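Local coordinates for probable outer membrane protein (PDB 3DWO), which probably transports long-chain fatty acids or other hydrophobic compounds across the outer membrane as a beta-barrel channel of the FadL family, at residues Ala367-Arg372 and Val409-Val414; Pro330-Asn335 and Pro363-Thr368; Thr99-Val104 and Gly113-Val118; Ile44-Val49 and Ser438-Phe443. All blocks are in the same frame, centred on the assembly; numbering follows the deposited sequence.

Contact 1 of 4, residues Ala367-Arg372 and Val409-Val414; sequences ATRDPR and VPLKTV. With C8E ((hydroxyethyloxy)tri(ethyloxy)octane), chain D.
Arg369 grips the backbone carbonyl of Pro410 from the side with two nitrogens, NE lying 3.2 Å and NH2 3.1 Å from Pro410 O. The oxygen is just 4° out of the guanidinium plane; NH2 meets a lone pair of the carbonyl, while NE approaches from a tilted direction. A bend at chi3 (39°) lets the isopropyl group of Val409 lie over one guanidinium face, with Val409 CB 3.7 Å from Arg369 CZ. Asn366 takes a further bond from NH2 and Thr364 one from NH1, so neutral oxygens gather round this buried group. In fold terms, the loop between strands 351-360 and 378-388 here packs against the end of strand 395-411 in a FadL-family barrel. Thr413 OG1 donates to Arg369 O at 2.8 Å, in the carbonyl plane, and a water shares that oxygen and passes on to Lys412 N. Apolar packing is slacker: Pro371 CG and Leu411 CD2 are 4.1 Å apart. Asp370 lies beside the detergent chain, its CB against the methyl group of Thr413. On the exposed flank of Ala367 and Val414 the link is through water alone, from Ala367 O to Val414 N, its longer leg being 3.2 Å to Val414 N.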
# COMPACT_ATOMS: atom_id res chain seq x y z
N ALA A 367 18.12 6.62 1.10
CA ALA A 367 18.66 6.98 -0.21
C ALA A 367 17.60 7.14 -1.29
O ALA A 367 17.78 7.94 -2.22
CB ALA A 367 19.70 5.94 -0.64
N THR A 368 16.50 6.42 -1.18
CA THR A 368 15.46 6.48 -2.22
C THR A 368 14.07 6.98 -1.83
O THR A 368 13.24 7.24 -2.70
CB THR A 368 15.27 5.09 -2.86
OG1 THR A 368 14.77 4.17 -1.87
CG2 THR A 368 16.60 4.55 -3.39
N ARG A 369 13.79 7.12 -0.54
CA ARG A 369 12.46 7.57 -0.15
C ARG A 369 12.12 8.92 -0.77
O ARG A 369 12.95 9.83 -0.80
CB ARG A 369 12.34 7.65 1.37
CG ARG A 369 10.91 7.93 1.87
CD ARG A 369 10.83 7.63 3.35
NE ARG A 369 12.06 8.07 3.98
CZ ARG A 369 12.87 7.30 4.70
NH1 ARG A 369 12.58 6.02 4.91
NH2 ARG A 369 13.98 7.81 5.19
N ASP A 370 10.90 9.03 -1.28
CA ASP A 370 10.45 10.27 -1.90
C ASP A 370 9.06 10.65 -1.39
O ASP A 370 8.49 9.96 -0.55
CB ASP A 370 10.46 10.13 -3.43
CG ASP A 370 9.49 9.08 -3.92
OD1 ASP A 370 8.68 8.59 -3.11
OD2 ASP A 370 9.53 8.76 -5.13
N PRO A 371 8.49 11.76 -1.89
CA PRO A 371 7.16 12.22 -1.45
C PRO A 371 5.96 11.33 -1.76
O PRO A 371 4.91 11.47 -1.13
CB PRO A 371 7.04 13.59 -2.12
CG PRO A 371 8.49 14.03 -2.28
CD PRO A 371 9.12 12.76 -2.76
N ARG A 372 6.10 10.41 -2.72
CA ARG A 372 4.99 9.52 -3.07
C ARG A 372 4.59 8.63 -1.90
O ARG A 372 3.41 8.54 -1.55
CB ARG A 372 5.36 8.62 -4.26
CG ARG A 372 5.75 9.36 -5.50
CD ARG A 372 5.68 8.47 -6.74
NE ARG A 372 5.71 9.31 -7.94
CZ ARG A 372 6.80 9.55 -8.67
NH1 ARG A 372 7.96 8.99 -8.36
NH2 ARG A 372 6.71 10.38 -9.69
N VAL A 409 10.56 10.84 9.18
CA VAL A 409 11.66 10.38 8.35
C VAL A 409 12.22 11.45 7.44
O VAL A 409 11.54 12.41 7.09
CB VAL A 409 11.24 9.19 7.45
CG1 VAL A 409 11.21 7.91 8.27
CG2 VAL A 409 9.87 9.47 6.83
N PRO A 410 13.49 11.30 7.05
CA PRO A 410 14.14 12.27 6.16
C PRO A 410 13.88 11.96 4.69
O PRO A 410 13.64 10.81 4.32
CB PRO A 410 15.61 12.11 6.52
CG PRO A 410 15.71 10.63 6.79
CD PRO A 410 14.47 10.36 7.63
N LEU A 411 13.91 13.00 3.87
CA LEU A 411 13.75 12.88 2.44
C LEU A 411 14.99 13.57 1.87
O LEU A 411 15.17 14.77 2.06
CB LEU A 411 12.48 13.58 1.95
CG LEU A 411 11.22 12.72 1.86
CD1 LEU A 411 10.96 12.05 3.18
CD2 LEU A 411 10.04 13.59 1.48
N LYS A 412 15.83 12.80 1.20
CA LYS A 412 17.07 13.31 0.62
C LYS A 412 17.07 12.98 -0.86
O LYS A 412 18.12 12.83 -1.47
CB LYS A 412 18.27 12.64 1.28
CG LYS A 412 18.35 12.81 2.79
CD LYS A 412 18.79 14.21 3.18
CE LYS A 412 19.14 14.28 4.66
NZ LYS A 412 19.69 15.61 5.06
N THR A 413 15.87 12.87 -1.42
CA THR A 413 15.67 12.52 -2.81
C THR A 413 16.45 13.34 -3.84
O THR A 413 16.46 14.56 -3.81
CB THR A 413 14.17 12.61 -3.17
OG1 THR A 413 13.39 12.26 -2.02
CG2 THR A 413 13.84 11.65 -4.31
N VAL A 414 17.09 12.63 -4.76
CA VAL A 414 17.85 13.25 -5.83
C VAL A 414 17.25 12.72 -7.14
O VAL A 414 17.02 11.52 -7.28
CB VAL A 414 19.35 12.85 -5.75
CG1 VAL A 414 20.10 13.34 -6.98
CG2 VAL A 414 19.99 13.44 -4.49
C1 C8E D . 9.22 5.35 -1.51
C2 C8E D . 8.39 5.68 -2.67
C3 C8E D . 7.99 4.54 -3.49
C4 C8E D . 7.11 5.05 -4.52
C5 C8E D . 6.29 3.93 -5.05
C6 C8E D . 5.11 4.44 -5.72
C7 C8E D . 4.80 3.31 -6.58
C8 C8E D . 3.33 3.12 -6.62
O9 C8E D . 2.52 2.97 -7.78
C10 C8E D . 2.50 4.02 -8.74
C11 C8E D . 1.58 3.56 -9.82
O12 C8E D . 2.32 2.97 -10.90
C13 C8E D . 2.31 3.70 -12.16
C14 C8E D . 3.24 4.89 -12.56
O15 C8E D . 4.07 5.13 -13.73
C16 C8E D . 5.41 4.62 -13.56
C17 C8E D . 6.42 5.62 -12.97
O18 C8E D . 6.18 7.05 -12.93
C19 C8E D . 6.67 7.75 -14.10
C20 C8E D . 7.69 8.94 -14.03
O21 C8E D . 7.20 10.29 -13.99
O HOH W 1 16.90 9.44 -4.26
O HOH W 2 15.15 10.26 0.54

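Contact 2 of 4, residues Pro330-Asn335 and Pro363-Thr368; sequences PYTYRN and PTHNAT. With C8E ((hydroxyethyloxy)tri(ethyloxy)octane), chain D.
Tyr333 and Arg334 meet Pro363 through the backbone: Arg334 N donates to Pro363 O at 2.9 Å, in the carbonyl plane and on a lone pair, while Tyr333 CA offers a C-H to the same oxygen. The N-H...O angle of 162° makes the first of these a straight bond. Beside it the side chains of Tyr333 and Pro363 lie side by side, pointing the same way, with Tyr333 CD2 3.5 Å from Pro363 CG, and the backbone of Pro363 and Thr364 lies over one face of the aromatic ring. Phe314 and Trp311 meet the same tyrosine edge-to-face.

A polar cluster forms further along. Thr368 OG1 donates to Tyr331 O at 2.7 Å, from a direction 28° off the carbonyl plane. His365 has its CG between backbone N and carbonyl carbon (chi1 66°), which sends the imidazole across to Thr332. Thr332 OG1 sits in the ring plane 2.5 Å from His365 NE2; the bond is very short, so its exact length deserves caution. His365 NE2 also makes a weak bond to Tyr331 O.

The octyl chain of a bound detergent touches both tyrosines. Its C3 packs on a face of Tyr331, 3.4 Å from Tyr331 CE1, and its C1 approaches the Tyr333 edge, 3.8 Å from Tyr333 CE1. Tyr331 OH bonds to Asp370 OD2 and Arg372 NH1. Polar bonds thus tie the two loops together behind an aromatic wall that accepts an alkyl chain, consistent with a channel for hydrophobic compounds.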
# COMPACT_ATOMS: atom_id res chain seq x y z
N PRO A 330 14.87 4.00 -9.34
CA PRO A 330 15.23 2.99 -8.35
C PRO A 330 14.61 3.27 -6.99
O PRO A 330 14.52 4.41 -6.56
CB PRO A 330 16.75 3.07 -8.31
CG PRO A 330 17.12 3.63 -9.66
CD PRO A 330 16.07 4.69 -9.84
N TYR A 331 14.18 2.21 -6.31
CA TYR A 331 13.59 2.36 -4.99
C TYR A 331 14.25 1.39 -4.02
O TYR A 331 14.35 1.68 -2.83
CB TYR A 331 12.08 2.14 -5.05
CG TYR A 331 11.34 3.37 -5.53
CD1 TYR A 331 11.37 4.55 -4.78
CD2 TYR A 331 10.61 3.36 -6.72
CE1 TYR A 331 10.70 5.70 -5.22
CE2 TYR A 331 9.94 4.50 -7.17
CZ TYR A 331 9.98 5.66 -6.41
OH TYR A 331 9.30 6.79 -6.83
N THR A 332 14.71 0.26 -4.55
CA THR A 332 15.39 -0.77 -3.76
C THR A 332 14.85 -0.98 -2.35
O THR A 332 15.58 -0.86 -1.37
CB THR A 332 16.90 -0.47 -3.66
OG1 THR A 332 17.09 0.87 -3.18
CG2 THR A 332 17.56 -0.60 -5.03
N TYR A 333 13.56 -1.29 -2.25
CA TYR A 333 12.93 -1.55 -0.96
C TYR A 333 13.61 -2.72 -0.26
O TYR A 333 14.17 -3.60 -0.91
CB TYR A 333 11.45 -1.91 -1.17
CG TYR A 333 10.51 -0.73 -1.24
CD1 TYR A 333 10.96 0.54 -1.61
CD2 TYR A 333 9.16 -0.90 -0.95
CE1 TYR A 333 10.07 1.62 -1.68
CE2 TYR A 333 8.27 0.17 -1.03
CZ TYR A 333 8.73 1.42 -1.39
OH TYR A 333 7.83 2.47 -1.43
N ARG A 334 13.55 -2.73 1.07
CA ARG A 334 14.14 -3.80 1.86
C ARG A 334 13.05 -4.73 2.39
O ARG A 334 11.90 -4.30 2.57
CB ARG A 334 14.91 -3.21 3.06
CG ARG A 334 14.04 -2.39 3.99
CD ARG A 334 14.70 -2.04 5.33
NE ARG A 334 13.77 -1.32 6.21
CZ ARG A 334 14.02 -0.97 7.47
NH1 ARG A 334 15.19 -1.27 8.03
NH2 ARG A 334 13.10 -0.32 8.18
N ASN A 335 13.40 -5.99 2.62
CA ASN A 335 12.43 -6.93 3.18
C ASN A 335 12.06 -6.38 4.55
O ASN A 335 12.85 -5.66 5.16
CB ASN A 335 13.03 -8.32 3.30
CG ASN A 335 13.24 -8.97 1.96
OD1 ASN A 335 12.55 -8.65 0.99
ND2 ASN A 335 14.17 -9.91 1.89
N PRO A 363 9.55 -0.48 4.35
CA PRO A 363 10.47 -1.06 3.37
C PRO A 363 11.28 0.02 2.65
O PRO A 363 12.21 -0.28 1.90
CB PRO A 363 9.54 -1.81 2.43
CG PRO A 363 8.34 -0.92 2.41
CD PRO A 363 8.16 -0.57 3.87
N THR A 364 10.91 1.28 2.87
CA THR A 364 11.61 2.39 2.24
C THR A 364 12.93 2.61 2.96
O THR A 364 13.13 2.14 4.07
CB THR A 364 10.78 3.70 2.32
OG1 THR A 364 10.60 4.06 3.70
CG2 THR A 364 9.40 3.51 1.67
N HIS A 365 13.86 3.30 2.30
CA HIS A 365 15.14 3.62 2.92
C HIS A 365 15.58 4.99 2.45
O HIS A 365 15.20 5.43 1.37
CB HIS A 365 16.21 2.54 2.66
CG HIS A 365 16.64 2.41 1.23
ND1 HIS A 365 17.91 2.73 0.81
CD2 HIS A 365 16.01 1.89 0.14
CE1 HIS A 365 18.05 2.42 -0.47
NE2 HIS A 365 16.91 1.91 -0.90
N ASN A 366 16.35 5.65 3.32
CA ASN A 366 16.84 7.00 3.12
C ASN A 366 17.31 7.44 1.75
O ASN A 366 16.96 8.54 1.30
CB ASN A 366 17.95 7.29 4.14
CG ASN A 366 17.43 7.31 5.57
OD1 ASN A 366 16.24 7.09 5.81
ND2 ASN A 366 18.32 7.59 6.52
N ALA A 367 18.12 6.62 1.10
CA ALA A 367 18.66 6.98 -0.21
C ALA A 367 17.60 7.14 -1.29
O ALA A 367 17.78 7.94 -2.22
CB ALA A 367 19.70 5.94 -0.64
N THR A 368 16.50 6.42 -1.18
CA THR A 368 15.46 6.48 -2.22
C THR A 368 14.07 6.98 -1.83
O THR A 368 13.24 7.24 -2.70
CB THR A 368 15.27 5.09 -2.86
OG1 THR A 368 14.77 4.17 -1.87
CG2 THR A 368 16.60 4.55 -3.39
C1 C8E D . 9.22 5.35 -1.51
C2 C8E D . 8.39 5.68 -2.67
C3 C8E D . 7.99 4.54 -3.49
C4 C8E D . 7.11 5.05 -4.52
C5 C8E D . 6.29 3.93 -5.05
C6 C8E D . 5.11 4.44 -5.72
C7 C8E D . 4.80 3.31 -6.58
C8 C8E D . 3.33 3.12 -6.62
O9 C8E D . 2.52 2.97 -7.78
C10 C8E D . 2.50 4.02 -8.74
C11 C8E D . 1.58 3.56 -9.82
O12 C8E D . 2.32 2.97 -10.90
C13 C8E D . 2.31 3.70 -12.16
C14 C8E D . 3.24 4.89 -12.56
O15 C8E D . 4.07 5.13 -13.73
C16 C8E D . 5.41 4.62 -13.56
C17 C8E D . 6.42 5.62 -12.97
O18 C8E D . 6.18 7.05 -12.93
C19 C8E D . 6.67 7.75 -14.10
C20 C8E D . 7.69 8.94 -14.03
O21 C8E D . 7.20 10.29 -13.99

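Contact 3 of 4, residues Thr99-Val104 and Gly113-Val118; sequences TGFLVV and GLSQVV. With C8E ((hydroxyethyloxy)tri(ethyloxy)octane), chain L.
Leu102 N donates to Leu114 O at 2.8 Å, and Leu114 N answers to Leu102 O, making a hydrogen-bonded antiparallel pair. Gly100 and Gln116 form the next such pair, with Gln116 N 2.9 Å from Gly100 O. The 169° between the strand directions shows that the strands are antiparallel; they form a beta hairpin because strands 93-105 and 110-125 follow each other across a short turn.

Between these pairs, Phe101 and Ser115 form a non-hydrogen-bonded pair, with no backbone bond to each other. Their CA atoms are close, 4.4 Å from Phe101 to Ser115, and Phe101 CD1 comes within 3.3 Å of Ser115 CB. The ring's CE1 then reaches Val117 CG2 at 4.0 Å.

The other surface carries Leu102 and Leu114, lying side by side and pointing the same way, with 4.0 Å between Leu102 CB and Leu114 CB. Gly100 has no side chain, and a detergent alkyl chain passes over its bare backbone, detergent C3 being 3.7 Å from Gly100 C. Gln116 bends at chi2 (-88°), which folds its amide back along Thr99; NE2 bonds to Pro98 O. A water joins Thr99 OG1 to Val118 N.

The detergent marks the Leu102 surface as probably lipid-facing. On the opposite surface Phe101, Ser115 and Val117 pack against Phe31 of helix 29-32, while strands 44-63 and 138-153 continue the barrel wall on either side of the hairpin.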
# COMPACT_ATOMS: atom_id res chain seq x y z
N THR A 99 -14.31 -5.10 3.28
CA THR A 99 -13.69 -6.41 3.31
C THR A 99 -14.79 -7.43 3.62
O THR A 99 -15.63 -7.20 4.49
CB THR A 99 -12.58 -6.48 4.38
OG1 THR A 99 -11.47 -5.67 3.97
CG2 THR A 99 -12.12 -7.90 4.58
N GLY A 100 -14.79 -8.53 2.87
CA GLY A 100 -15.81 -9.54 3.08
C GLY A 100 -15.24 -10.95 3.18
O GLY A 100 -14.31 -11.31 2.46
N PHE A 101 -15.80 -11.74 4.09
CA PHE A 101 -15.35 -13.11 4.28
C PHE A 101 -16.52 -14.07 4.41
O PHE A 101 -17.53 -13.76 5.06
CB PHE A 101 -14.48 -13.22 5.53
CG PHE A 101 -13.20 -12.43 5.46
CD1 PHE A 101 -12.18 -12.80 4.59
CD2 PHE A 101 -13.02 -11.32 6.28
CE1 PHE A 101 -10.99 -12.08 4.54
CE2 PHE A 101 -11.84 -10.59 6.23
CZ PHE A 101 -10.82 -10.97 5.36
N LEU A 102 -16.38 -15.23 3.79
CA LEU A 102 -17.41 -16.25 3.85
C LEU A 102 -16.73 -17.60 3.99
O LEU A 102 -15.83 -17.94 3.22
CB LEU A 102 -18.27 -16.22 2.58
CG LEU A 102 -19.31 -17.34 2.48
CD1 LEU A 102 -20.29 -17.24 3.64
CD2 LEU A 102 -20.03 -17.24 1.16
N VAL A 103 -17.14 -18.36 5.00
CA VAL A 103 -16.58 -19.68 5.22
C VAL A 103 -17.71 -20.70 5.26
O VAL A 103 -18.67 -20.55 6.02
CB VAL A 103 -15.79 -19.75 6.54
CG1 VAL A 103 -15.30 -21.17 6.77
CG2 VAL A 103 -14.60 -18.79 6.48
N VAL A 104 -17.59 -21.73 4.44
CA VAL A 104 -18.60 -22.77 4.33
C VAL A 104 -17.99 -24.16 4.43
O VAL A 104 -17.42 -24.66 3.46
CB VAL A 104 -19.34 -22.68 2.99
CG1 VAL A 104 -20.42 -23.73 2.91
CG2 VAL A 104 -19.93 -21.29 2.81
N GLY A 113 -13.69 -21.25 1.25
CA GLY A 113 -13.57 -19.86 1.65
C GLY A 113 -13.66 -18.87 0.50
O GLY A 113 -13.09 -19.08 -0.57
N LEU A 114 -14.38 -17.78 0.74
CA LEU A 114 -14.58 -16.72 -0.24
C LEU A 114 -14.31 -15.39 0.44
O LEU A 114 -14.66 -15.21 1.61
CB LEU A 114 -16.03 -16.74 -0.73
CG LEU A 114 -16.34 -17.03 -2.20
CD1 LEU A 114 -15.48 -18.17 -2.70
CD2 LEU A 114 -17.82 -17.35 -2.35
N SER A 115 -13.71 -14.45 -0.28
CA SER A 115 -13.45 -13.15 0.32
C SER A 115 -13.15 -12.03 -0.66
O SER A 115 -12.73 -12.27 -1.79
CB SER A 115 -12.29 -13.25 1.32
OG SER A 115 -11.04 -13.26 0.65
N GLN A 116 -13.41 -10.81 -0.21
CA GLN A 116 -13.14 -9.61 -0.97
C GLN A 116 -12.14 -8.89 -0.09
O GLN A 116 -12.44 -8.58 1.07
CB GLN A 116 -14.40 -8.78 -1.16
CG GLN A 116 -14.15 -7.39 -1.69
CD GLN A 116 -13.89 -6.40 -0.57
OE1 GLN A 116 -14.75 -6.19 0.28
NE2 GLN A 116 -12.72 -5.78 -0.57
N VAL A 117 -10.96 -8.63 -0.63
CA VAL A 117 -9.88 -7.99 0.11
C VAL A 117 -9.23 -6.80 -0.60
O VAL A 117 -9.44 -6.59 -1.80
CB VAL A 117 -8.79 -9.06 0.43
CG1 VAL A 117 -7.49 -8.41 0.81
CG2 VAL A 117 -9.27 -9.96 1.57
N VAL A 118 -8.47 -6.01 0.15
CA VAL A 118 -7.76 -4.84 -0.37
C VAL A 118 -6.30 -4.97 0.08
O VAL A 118 -5.89 -4.38 1.08
CB VAL A 118 -8.36 -3.53 0.20
CG1 VAL A 118 -7.72 -2.33 -0.49
CG2 VAL A 118 -9.87 -3.51 -0.01
C1 C8E L . -16.79 -12.33 -1.67
C2 C8E L . -17.59 -12.72 -0.52
C3 C8E L . -17.73 -11.68 0.50
C4 C8E L . -18.59 -12.21 1.54
C5 C8E L . -19.72 -11.27 1.75
C6 C8E L . -20.48 -11.65 2.92
O HOH W 3 -8.65 -6.29 3.18

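Contact 4 of 4, residues Ile44-Val49 and Ser438-Phe443; sequences IAQLTV and SATYDF
Ala45 and Tyr441 form one hydrogen-bonded antiparallel pair, and Leu47 and Ala439 another; the strand axes run 172° apart. In the first pair Tyr441 N meets Ala45 O at 2.8 Å, and the return bond from Ala45 N to Tyr441 O is longer at 3.1 Å. The second pair is similar, with Ala439 N 3.0 Å from Leu47 O.

Among side-chain bonds, Gln46 supplies the cross-strand one. Its extended chain, with CG anti to the backbone N (chi1 -179°), carries NE2 to within 2.8 Å of Thr440 OG1; the hydroxyl oxygen lies 17° out of the amide plane. Gln46 OE1 takes a bond from Asn9, and Ser438 OG pairs with Thr10, so this row of polar side chains meets the N-terminal residues. Asp442 forms a salt bridge with Lys42.

Apolar contacts gather near the strand end. Ile44 CG2 and Thr440 CG2 are pressed to 3.5 Å, tighter than ordinary packing. An inverse gamma turn centred on Asp442 folds Phe443 back, bringing its CZ to 3.5 Å from Ala45 CB, while Ile44 N lies at the ring edge.

This pairing of the first and last barrel strands, 44-63 and 423-441, closes the cylinder. Strand 93-105 flanks 44-63 on its other side, through backbone bonds from Ile44, Gln46 and Thr48.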
# COMPACT_ATOMS: atom_id res chain seq x y z
N ILE A 44 -20.19 -19.06 8.16
CA ILE A 44 -20.05 -17.70 8.65
C ILE A 44 -19.89 -16.71 7.50
O ILE A 44 -19.10 -16.93 6.58
CB ILE A 44 -18.84 -17.57 9.60
CG1 ILE A 44 -18.91 -18.64 10.69
CG2 ILE A 44 -18.85 -16.19 10.26
CD1 ILE A 44 -17.76 -18.58 11.67
N ALA A 45 -20.67 -15.64 7.56
CA ALA A 45 -20.63 -14.57 6.57
C ALA A 45 -20.27 -13.31 7.35
O ALA A 45 -20.84 -13.06 8.41
CB ALA A 45 -21.99 -14.41 5.91
N GLN A 46 -19.33 -12.53 6.83
CA GLN A 46 -18.90 -11.33 7.54
C GLN A 46 -18.54 -10.16 6.63
O GLN A 46 -17.90 -10.34 5.59
CB GLN A 46 -17.69 -11.68 8.41
CG GLN A 46 -17.13 -10.55 9.24
CD GLN A 46 -15.88 -10.97 9.99
OE1 GLN A 46 -14.86 -11.31 9.39
NE2 GLN A 46 -15.96 -10.95 11.32
N LEU A 47 -18.96 -8.97 7.02
CA LEU A 47 -18.67 -7.76 6.27
C LEU A 47 -18.00 -6.74 7.18
O LEU A 47 -18.48 -6.46 8.28
CB LEU A 47 -19.94 -7.15 5.68
CG LEU A 47 -19.71 -5.76 5.07
CD1 LEU A 47 -18.70 -5.85 3.92
CD2 LEU A 47 -21.03 -5.19 4.57
N THR A 48 -16.89 -6.18 6.70
CA THR A 48 -16.16 -5.18 7.46
C THR A 48 -16.03 -3.91 6.63
O THR A 48 -15.85 -3.96 5.42
CB THR A 48 -14.73 -5.68 7.81
OG1 THR A 48 -14.82 -6.76 8.75
CG2 THR A 48 -13.91 -4.55 8.42
N VAL A 49 -16.13 -2.77 7.31
CA VAL A 49 -15.98 -1.49 6.65
C VAL A 49 -15.09 -0.60 7.52
O VAL A 49 -15.43 -0.28 8.66
CB VAL A 49 -17.34 -0.81 6.43
CG1 VAL A 49 -18.11 -0.76 7.73
CG2 VAL A 49 -17.13 0.58 5.87
N SER A 438 -17.79 -4.07 11.89
CA SER A 438 -18.17 -5.26 11.13
C SER A 438 -19.41 -5.96 11.67
O SER A 438 -19.78 -5.80 12.83
CB SER A 438 -17.03 -6.28 11.11
OG SER A 438 -16.88 -6.88 12.38
N ALA A 439 -20.05 -6.74 10.81
CA ALA A 439 -21.23 -7.50 11.17
C ALA A 439 -20.95 -8.94 10.76
O ALA A 439 -20.64 -9.21 9.60
CB ALA A 439 -22.45 -6.98 10.42
N THR A 440 -21.03 -9.85 11.72
CA THR A 440 -20.77 -11.25 11.45
C THR A 440 -22.05 -12.06 11.66
O THR A 440 -22.68 -11.98 12.71
CB THR A 440 -19.69 -11.81 12.39
OG1 THR A 440 -18.54 -10.95 12.36
CG2 THR A 440 -19.29 -13.21 11.97
N TYR A 441 -22.44 -12.82 10.64
CA TYR A 441 -23.64 -13.63 10.73
C TYR A 441 -23.31 -15.11 10.75
O TYR A 441 -22.85 -15.68 9.76
CB TYR A 441 -24.59 -13.32 9.57
CG TYR A 441 -25.98 -13.85 9.78
CD1 TYR A 441 -26.68 -13.58 10.96
CD2 TYR A 441 -26.61 -14.64 8.81
CE1 TYR A 441 -27.97 -14.07 11.16
CE2 TYR A 441 -27.90 -15.13 9.00
CZ TYR A 441 -28.57 -14.84 10.18
OH TYR A 441 -29.84 -15.34 10.39
N ASP A 442 -23.55 -15.74 11.90
CA ASP A 442 -23.28 -17.15 12.08
C ASP A 442 -24.51 -17.98 11.74
O ASP A 442 -25.02 -18.72 12.58
CB ASP A 442 -22.87 -17.42 13.54
CG ASP A 442 -22.47 -18.86 13.77
OD1 ASP A 442 -21.39 -19.25 13.28
OD2 ASP A 442 -23.23 -19.60 14.43
N PHE A 443 -24.98 -17.87 10.50
CA PHE A 443 -26.16 -18.63 10.09
C PHE A 443 -25.89 -20.11 9.94
O PHE A 443 -25.43 -20.58 8.90
CB PHE A 443 -26.75 -18.07 8.78
CG PHE A 443 -25.74 -17.82 7.69
CD1 PHE A 443 -26.16 -17.27 6.48
CD2 PHE A 443 -24.39 -18.13 7.85
CE1 PHE A 443 -25.25 -17.02 5.46
CE2 PHE A 443 -23.48 -17.88 6.84
CZ PHE A 443 -23.91 -17.33 5.64

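In the fold
Contacts 3 and 4 belong to the barrel wall: strand 44-63 of contact 4 is the sheet neighbour of strand 93-105 of contact 3, and they touch through Thr99 O to Thr48 N and Phe101 O to Gln46 N, their centres about 10 Å apart. Repeated backbone bonds dominate both, but contact 3 is the more buried; contact 4 closes the barrel. Contacts 1 and 2 lie across the chain's centre from them, centres about 9 Å apart, sharing Ala367, Thr368 and one detergent molecule. Side-chain groups do more of the bonding there. Contact 1 joins a loop to a strand end and is buried around an arginine; contact 2 joins loop to loop through aromatic rings and hydroxyls and, like contact 4, is partly buried.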